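Local coordinates for uncharacterized protein (Leptospira interrogans serogroup Icterohaemorrhagiae serovar copenhageni, PDB 6ULO) that is of unknown function but belongs to a family grouped with the NADP-binding Rossmann folds, is predicted to have a transmembrane helix, and may bind a nucleotide, at residues E73-S84 with M171-I182. Numbering follows the deposited sequence.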
ATOM      1  N   GLU A  73      -0.085  -5.233   4.217  1.00 10.41           N
ATOM      2  CA  GLU A  73       0.340  -6.258   3.264  1.00 10.15           C
ATOM      3  C   GLU A  73      -0.355  -6.194   1.915  1.00  9.54           C
ATOM      4  O   GLU A  73       0.202  -6.697   0.923  1.00  9.97           O
ATOM      5  CB  GLU A  73       0.172  -7.684   3.843  1.00 10.30           C
ATOM      6  CG  GLU A  73       1.208  -7.992   4.913  1.00 10.64           C
ATOM      7  CD  GLU A  73       0.778  -9.239   5.635  1.00 11.44           C
ATOM      8  OE1 GLU A  73      -0.031  -9.114   6.592  1.00 13.60           O
ATOM      9  OE2 GLU A  73       1.192 -10.338   5.226  1.00 11.79           O
ATOM     10  N   GLN A  74      -1.544  -5.591   1.838  1.00  9.67           N
ATOM     11  CA  GLN A  74      -2.211  -5.516   0.540  1.00  9.51           C
ATOM     12  C   GLN A  74      -1.373  -4.742  -0.471  1.00  9.89           C
ATOM     13  O   GLN A  74      -1.488  -4.956  -1.681  1.00 10.97           O
ATOM     14  CB  GLN A  74      -3.622  -4.935   0.657  1.00 10.76           C
ATOM     15  CG  GLN A  74      -3.694  -3.436   0.920  1.00 10.90           C
ATOM     16  CD  GLN A  74      -3.696  -3.060   2.374  1.00 10.39           C
ATOM     17  OE1 GLN A  74      -2.938  -3.595   3.179  1.00 11.75           O
ATOM     18  NE2 GLN A  74      -4.523  -2.082   2.737  1.00 11.71           N
ATOM     19  N   ASN A  75      -0.510  -3.831   0.006  1.00  9.40           N
ATOM     20  CA  ASN A  75       0.388  -3.103  -0.886  1.00  9.63           C
ATOM     21  C   ASN A  75       1.393  -4.027  -1.549  1.00 10.81           C
ATOM     22  O   ASN A  75       1.795  -3.784  -2.691  1.00 10.88           O
ATOM     23  CB  ASN A  75       1.127  -2.041  -0.089  1.00  9.63           C
ATOM     24  CG  ASN A  75       0.174  -0.949   0.368  1.00  9.43           C
ATOM     25  OD1 ASN A  75      -0.303  -0.156  -0.444  1.00 10.31           O
ATOM     26  ND2 ASN A  75      -0.103  -0.897   1.661  1.00 11.14           N
ATOM     27  N   LEU A  76       1.852  -5.043  -0.819  1.00 10.41           N
ATOM     28  CA  LEU A  76       2.789  -6.000  -1.399  1.00  9.96           C
ATOM     29  C   LEU A  76       2.094  -6.834  -2.470  1.00 10.19           C
ATOM     30  O   LEU A  76       2.683  -7.148  -3.509  1.00 11.15           O
ATOM     31  CB  LEU A  76       3.409  -6.858  -0.296  1.00  9.39           C
ATOM     32  CG  LEU A  76       4.042  -6.025   0.822  1.00 10.49           C
ATOM     33  CD1 LEU A  76       4.642  -6.950   1.857  1.00 12.26           C
ATOM     34  CD2 LEU A  76       5.116  -5.064   0.345  1.00 11.60           C
ATOM     35  N   THR A  77       0.818  -7.191  -2.246  1.00  9.98           N
ATOM     36  CA  THR A  77       0.061  -7.868  -3.291  1.00 10.41           C
ATOM     37  C   THR A  77       0.030  -7.034  -4.566  1.00 10.13           C
ATOM     38  O   THR A  77       0.337  -7.541  -5.664  1.00 10.87           O
ATOM     39  CB  THR A  77      -1.346  -8.149  -2.793  1.00 10.97           C
ATOM     40  OG1 THR A  77      -1.231  -9.074  -1.710  1.00 12.05           O
ATOM     41  CG2 THR A  77      -2.238  -8.748  -3.884  1.00 12.09           C
ATOM     42  N   ILE A  78      -0.348  -5.754  -4.451  1.00 10.52           N
ATOM     43  CA  ILE A  78      -0.527  -4.962  -5.659  1.00 10.83           C
ATOM     44  C   ILE A  78       0.824  -4.689  -6.317  1.00 10.36           C
ATOM     45  O   ILE A  78       0.958  -4.740  -7.549  1.00 11.27           O
ATOM     46  CB  ILE A  78      -1.269  -3.659  -5.323  1.00 10.77           C
ATOM     47  CG1 ILE A  78      -2.633  -3.946  -4.688  1.00 11.49           C
ATOM     48  CG2 ILE A  78      -1.382  -2.773  -6.540  1.00 12.01           C
ATOM     49  CD1 ILE A  78      -3.343  -2.692  -4.119  1.00 11.94           C
ATOM     50  N   ALA A  79       1.854  -4.399  -5.499  1.00 10.44           N
ATOM     51  CA  ALA A  79       3.189  -4.108  -6.032  1.00 10.77           C
ATOM     52  C   ALA A  79       3.783  -5.308  -6.758  1.00 10.47           C
ATOM     53  O   ALA A  79       4.510  -5.139  -7.749  1.00 11.50           O
ATOM     54  CB  ALA A  79       4.125  -3.668  -4.915  1.00 12.26           C
ATOM     55  N   ALA A  80       3.516  -6.535  -6.279  1.00 11.55           N
ATOM     56  CA  ALA A  80       4.021  -7.700  -6.999  1.00 11.59           C
ATOM     57  C   ALA A  80       3.362  -7.812  -8.370  1.00 11.68           C
ATOM     58  O   ALA A  80       4.022  -8.132  -9.363  1.00 13.70           O
ATOM     59  CB  ALA A  80       3.798  -8.970  -6.169  1.00 12.09           C
ATOM     60  N   TRP A  81       2.044  -7.579  -8.438  1.00 11.99           N
ATOM     61  CA  TRP A  81       1.365  -7.587  -9.736  1.00 12.22           C
ATOM     62  C   TRP A  81       1.947  -6.524 -10.655  1.00 12.36           C
ATOM     63  O   TRP A  81       2.117  -6.747 -11.864  1.00 13.24           O
ATOM     64  CB  TRP A  81      -0.120  -7.314  -9.529  1.00 11.85           C
ATOM     65  CG  TRP A  81      -0.876  -8.381  -8.801  1.00 11.39           C
ATOM     66  CD1 TRP A  81      -0.510  -9.687  -8.656  1.00 12.03           C
ATOM     67  CD2 TRP A  81      -2.101  -8.230  -8.082  1.00 12.05           C
ATOM     68  NE1 TRP A  81      -1.457 -10.384  -7.909  1.00 12.36           N
ATOM     69  CE2 TRP A  81      -2.444  -9.502  -7.555  1.00 11.68           C
ATOM     70  CE3 TRP A  81      -2.961  -7.151  -7.851  1.00 11.48           C
ATOM     71  CZ2 TRP A  81      -3.615  -9.711  -6.830  1.00 11.94           C
ATOM     72  CZ3 TRP A  81      -4.105  -7.344  -7.090  1.00 12.11           C
ATOM     73  CH2 TRP A  81      -4.439  -8.616  -6.623  1.00 11.94           C
ATOM     74  N   ALA A  82       2.214  -5.337 -10.104  1.00 12.34           N
ATOM     75  CA  ALA A  82       2.740  -4.233 -10.897  1.00 12.30           C
ATOM     76  C   ALA A  82       4.210  -4.405 -11.238  1.00 13.33           C
ATOM     77  O   ALA A  82       4.701  -3.717 -12.143  1.00 13.87           O
ATOM     78  CB  ALA A  82       2.539  -2.931 -10.127  1.00 13.09           C
ATOM     79  N   LYS A  83       4.924  -5.311 -10.565  1.00 12.27           N
ATOM     80  CA  LYS A  83       6.386  -5.348 -10.652  1.00 13.34           C
ATOM     81  C   LYS A  83       6.975  -3.964 -10.367  1.00 13.65           C
ATOM     82  O   LYS A  83       7.839  -3.448 -11.093  1.00 14.13           O
ATOM     83  CB  LYS A  83       6.859  -5.930 -11.990  1.00 16.93           C
ATOM     84  CG  LYS A  83       6.366  -7.350 -12.189  1.00 19.68           C
ATOM     85  CD  LYS A  83       6.795  -7.919 -13.507  1.00 23.28           C
ATOM     86  CE  LYS A  83       6.209  -9.320 -13.687  1.00 26.35           C
ATOM     87  NZ  LYS A  83       6.836 -10.008 -14.831  1.00 29.47           N
ATOM     88  N   SER A  84       6.535  -3.380  -9.256  1.00 12.78           N
ATOM     89  CA  SER A  84       7.083  -2.096  -8.834  1.00 11.74           C
ATOM     90  C   SER A  84       8.587  -2.188  -8.573  1.00 12.59           C
ATOM     91  O   SER A  84       9.080  -3.189  -8.049  1.00 12.73           O
ATOM     92  CB  SER A  84       6.372  -1.644  -7.562  1.00 12.16           C
ATOM     93  OG  SER A  84       4.964  -1.620  -7.724  1.00 12.80           O
ATOM     94  N   MET A 171      -1.303 -14.386  -5.803  1.00 11.82           N
ATOM     95  CA  MET A 171      -0.883 -13.213  -5.033  1.00 10.99           C
ATOM     96  C   MET A 171       0.344 -13.633  -4.210  1.00 10.71           C
ATOM     97  O   MET A 171       0.710 -14.816  -4.158  1.00 11.70           O
ATOM     98  CB  MET A 171      -2.068 -12.619  -4.229  1.00 11.09           C
ATOM     99  CG  MET A 171      -2.794 -13.612  -3.314  1.00 11.94           C
ATOM    100  SD  MET A 171      -2.028 -13.862  -1.707  1.00 12.18           S
ATOM    101  CE  MET A 171      -2.292 -12.262  -0.954  1.00 12.99           C
ATOM    102  N   PHE A 172       1.043 -12.645  -3.629  1.00 11.21           N
ATOM    103  CA  PHE A 172       2.400 -12.915  -3.132  1.00 10.97           C
ATOM    104  C   PHE A 172       2.445 -13.919  -1.991  1.00 10.87           C
ATOM    105  O   PHE A 172       3.528 -14.457  -1.715  1.00 11.76           O
ATOM    106  CB  PHE A 172       3.130 -11.610  -2.755  1.00 11.27           C
ATOM    107  CG  PHE A 172       2.891 -11.131  -1.331  1.00 11.09           C
ATOM    108  CD1 PHE A 172       3.847 -11.326  -0.328  1.00 11.19           C
ATOM    109  CD2 PHE A 172       1.736 -10.427  -1.002  1.00 11.45           C
ATOM    110  CE1 PHE A 172       3.629 -10.874   0.958  1.00 11.33           C
ATOM    111  CE2 PHE A 172       1.515  -9.977   0.288  1.00 11.19           C
ATOM    112  CZ  PHE A 172       2.466 -10.186   1.281  1.00 11.70           C
ATOM    113  N   GLN A 173       1.321 -14.172  -1.298  1.00 10.71           N
ATOM    114  CA  GLN A 173       1.321 -15.152  -0.216  1.00 11.47           C
ATOM    115  C   GLN A 173       1.031 -16.555  -0.702  1.00 12.49           C
ATOM    116  O   GLN A 173       1.253 -17.511   0.040  1.00 13.73           O
ATOM    117  CB  GLN A 173       0.328 -14.795   0.904  1.00 11.89           C
ATOM    118  CG  GLN A 173       0.670 -13.441   1.559  1.00 11.26           C
ATOM    119  CD  GLN A 173      -0.462 -12.856   2.371  1.00 11.58           C
ATOM    120  OE1 GLN A 173      -1.555 -13.427   2.428  1.00 12.20           O
ATOM    121  NE2 GLN A 173      -0.242 -11.664   2.927  1.00 11.68           N
ATOM    122  N   THR A 174       0.564 -16.700  -1.937  1.00 11.61           N
ATOM    123  CA  THR A 174       0.100 -17.982  -2.444  1.00 12.48           C
ATOM    124  C   THR A 174       0.785 -18.404  -3.736  1.00 13.34           C
ATOM    125  O   THR A 174       0.441 -19.465  -4.269  1.00 14.64           O
ATOM    126  CB  THR A 174      -1.428 -17.980  -2.681  1.00 13.65           C
ATOM    127  OG1 THR A 174      -1.744 -17.020  -3.699  1.00 14.71           O
ATOM    128  CG2 THR A 174      -2.203 -17.663  -1.427  1.00 14.23           C
ATOM    129  N   ASP A 175       1.739 -17.628  -4.243  1.00 12.45           N
ATOM    130  CA  ASP A 175       2.426 -17.927  -5.497  1.00 13.00           C
ATOM    131  C   ASP A 175       3.924 -17.738  -5.307  1.00 12.81           C
ATOM    132  O   ASP A 175       4.372 -16.667  -4.873  1.00 13.01           O
ATOM    133  CB  ASP A 175       1.931 -16.999  -6.610  1.00 14.44           C
ATOM    134  CG  ASP A 175       2.653 -17.254  -7.926  1.00 14.99           C
ATOM    135  OD1 ASP A 175       2.399 -18.307  -8.532  1.00 16.57           O
ATOM    136  OD2 ASP A 175       3.484 -16.434  -8.332  1.00 15.70           O
ATOM    137  N   ASP A 176       4.696 -18.776  -5.642  1.00 13.53           N
ATOM    138  CA  ASP A 176       6.136 -18.740  -5.379  1.00 14.06           C
ATOM    139  C   ASP A 176       6.824 -17.588  -6.114  1.00 13.10           C
ATOM    140  O   ASP A 176       7.692 -16.922  -5.541  1.00 13.45           O
ATOM    141  CB  ASP A 176       6.782 -20.077  -5.762  1.00 14.74           C
ATOM    142  CG  ASP A 176       6.447 -21.210  -4.806  1.00 16.66           C
ATOM    143  OD1 ASP A 176       6.087 -20.961  -3.643  1.00 16.38           O
ATOM    144  OD2 ASP A 176       6.572 -22.385  -5.243  1.00 19.33           O
ATOM    145  N   GLU A 177       6.487 -17.354  -7.384  1.00 13.49           N
ATOM    146  CA  GLU A 177       7.176 -16.312  -8.136  0.59 13.58           C
ATOM    147  C   GLU A 177       6.869 -14.926  -7.578  1.00 12.50           C
ATOM    148  O   GLU A 177       7.780 -14.107  -7.413  1.00 13.38           O
ATOM    149  CB  GLU A 177       6.816 -16.387  -9.616  0.59 15.92           C
ATOM    150  CG  GLU A 177       7.625 -15.440 -10.468  0.59 18.83           C
ATOM    151  CD  GLU A 177       7.263 -15.524 -11.939  0.59 22.08           C
ATOM    152  OE1 GLU A 177       6.240 -16.173 -12.264  0.59 22.96           O
ATOM    153  OE2 GLU A 177       7.991 -14.938 -12.769  0.59 24.13           O
ATOM    154  N   GLN A 178       5.602 -14.652  -7.251  1.00 12.70           N
ATOM    155  CA  GLN A 178       5.262 -13.340  -6.698  1.00 11.50           C
ATOM    156  C   GLN A 178       5.845 -13.166  -5.302  1.00 11.77           C
ATOM    157  O   GLN A 178       6.323 -12.081  -4.956  1.00 12.37           O
ATOM    158  CB  GLN A 178       3.752 -13.082  -6.762  1.00 12.02           C
ATOM    159  CG  GLN A 178       3.279 -12.960  -8.204  1.00 13.00           C
ATOM    160  CD  GLN A 178       1.806 -12.651  -8.344  1.00 12.10           C
ATOM    161  OE1 GLN A 178       1.134 -12.256  -7.379  1.00 12.43           O
ATOM    162  NE2 GLN A 178       1.293 -12.820  -9.568  1.00 13.22           N
ATOM    163  N   TYR A 179       5.876 -14.237  -4.509  1.00 11.77           N
ATOM    164  CA  TYR A 179       6.543 -14.175  -3.213  1.00 11.80           C
ATOM    165  C   TYR A 179       8.014 -13.812  -3.388  1.00 11.71           C
ATOM    166  O   TYR A 179       8.544 -12.913  -2.711  1.00 12.23           O
ATOM    167  CB  TYR A 179       6.415 -15.505  -2.451  1.00 11.66           C
ATOM    168  CG  TYR A 179       7.124 -15.391  -1.115  1.00 10.79           C
ATOM    169  CD1 TYR A 179       6.512 -14.746  -0.049  1.00 11.07           C
ATOM    170  CD2 TYR A 179       8.421 -15.857  -0.943  1.00 11.24           C
ATOM    171  CE1 TYR A 179       7.169 -14.557   1.147  1.00 11.52           C
ATOM    172  CE2 TYR A 179       9.071 -15.689   0.252  1.00 11.32           C
ATOM    173  CZ  TYR A 179       8.444 -15.037   1.297  1.00 11.34           C
ATOM    174  OH  TYR A 179       9.096 -14.823   2.499  1.00 12.04           O
ATOM    175  N   SER A 180       8.696 -14.510  -4.310  1.00 12.14           N
ATOM    176  CA  SER A 180      10.116 -14.262  -4.523  0.57 12.30           C
ATOM    177  C   SER A 180      10.375 -12.826  -4.966  1.00 11.34           C
ATOM    178  O   SER A 180      11.388 -12.225  -4.577  1.00 12.64           O
ATOM    179  CB  SER A 180      10.628 -15.233  -5.577  0.57 14.06           C
ATOM    180  OG  SER A 180      11.994 -15.020  -5.788  0.57 15.60           O
ATOM    181  N   TYR A 181       9.467 -12.243  -5.759  1.00 11.55           N
ATOM    182  CA  TYR A 181       9.649 -10.871  -6.216  1.00 11.68           C
ATOM    183  C   TYR A 181       9.617  -9.906  -5.034  1.00 11.65           C
ATOM    184  O   TYR A 181      10.471  -9.012  -4.913  1.00 12.74           O
ATOM    185  CB  TYR A 181       8.540 -10.520  -7.226  1.00 13.96           C
ATOM    186  CG  TYR A 181       8.731  -9.147  -7.829  1.00 15.71           C
ATOM    187  CD1 TYR A 181       9.543  -8.964  -8.948  1.00 18.24           C
ATOM    188  CD2 TYR A 181       8.162  -8.024  -7.257  1.00 14.61           C
ATOM    189  CE1 TYR A 181       9.759  -7.697  -9.481  1.00 19.76           C
ATOM    190  CE2 TYR A 181       8.411  -6.753  -7.767  1.00 16.03           C
ATOM    191  CZ  TYR A 181       9.182  -6.615  -8.880  1.00 18.68           C
ATOM    192  OH  TYR A 181       9.436  -5.377  -9.410  1.00 20.63           O
ATOM    193  N   ILE A 182       8.628 -10.063  -4.149  1.00 11.22           N
ATOM    194  CA  ILE A 182       8.535  -9.211  -2.966  1.00 11.45           C
ATOM    195  C   ILE A 182       9.716  -9.442  -2.034  1.00 10.82           C
ATOM    196  O   ILE A 182      10.301  -8.486  -1.494  1.00 11.75           O
ATOM    197  CB  ILE A 182       7.174  -9.444  -2.266  1.00 11.61           C
ATOM    198  CG1 ILE A 182       6.039  -8.889  -3.145  1.00 12.19           C
ATOM    199  CG2 ILE A 182       7.146  -8.838  -0.869  1.00 11.72           C
ATOM    200  CD1 ILE A 182       6.135  -7.387  -3.445  1.00 12.74           C
TER
HETATM  201  O   HOH W   1       0.751 -10.366  -5.357  1.00 11.99           O
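Tyr181, Phe172 and Ala80 carry this contact between helix 74-82 and the 171-182 segment. Tyr181 reaches past the C-terminal end of helix 74-82, its CG anti to the backbone N (chi1 -175°), and its OH donates to Ser84 O at 2.6 Å, meeting the carbonyl from well above its plane. That end is a Schellman motif: Lys83 has positive phi, and Ser84 N bonds back to Ala79 O. Ala80 CB sits between the two segments, 3.8 Å from Ile182 CG1, while Ile182 CD1 lies against the Leu76 carbonyl. Helix 74-82 follows strand 66-69 and leads into strand 86-91, forming the helical connection of a beta-alpha-beta unit in a Rossmann-like sheet; the axes of helices 74-82 and 176-182 cross at 103°. The Phe172 ring is sandwiched, with Leu76 CB over one face, 3.9 Å from the ring centroid in a CH-pi contact, and Gln173 CG over the other. Thr77 OG1 comes in at the ring edge, 3.3 Å from Phe172 CD2. A water bridges the two segments, donating to Thr77 O and to Gln178 OE1 (2.8 Å) and weakly accepting from Phe172 N. The Gln178 amide stands nearly perpendicular to the Trp81 indole, whose NE1 is hydrogen-bonded to Lys170 O. Beyond Phe172, Glu73 OE2 lies 3.0 Å from Gln173 NE2. Helix 139-166 supplies hydrogen-bond partners to both side chains, His157 NE2 to Glu73 OE2 and Asn160 ND2 to Gln173 OE1.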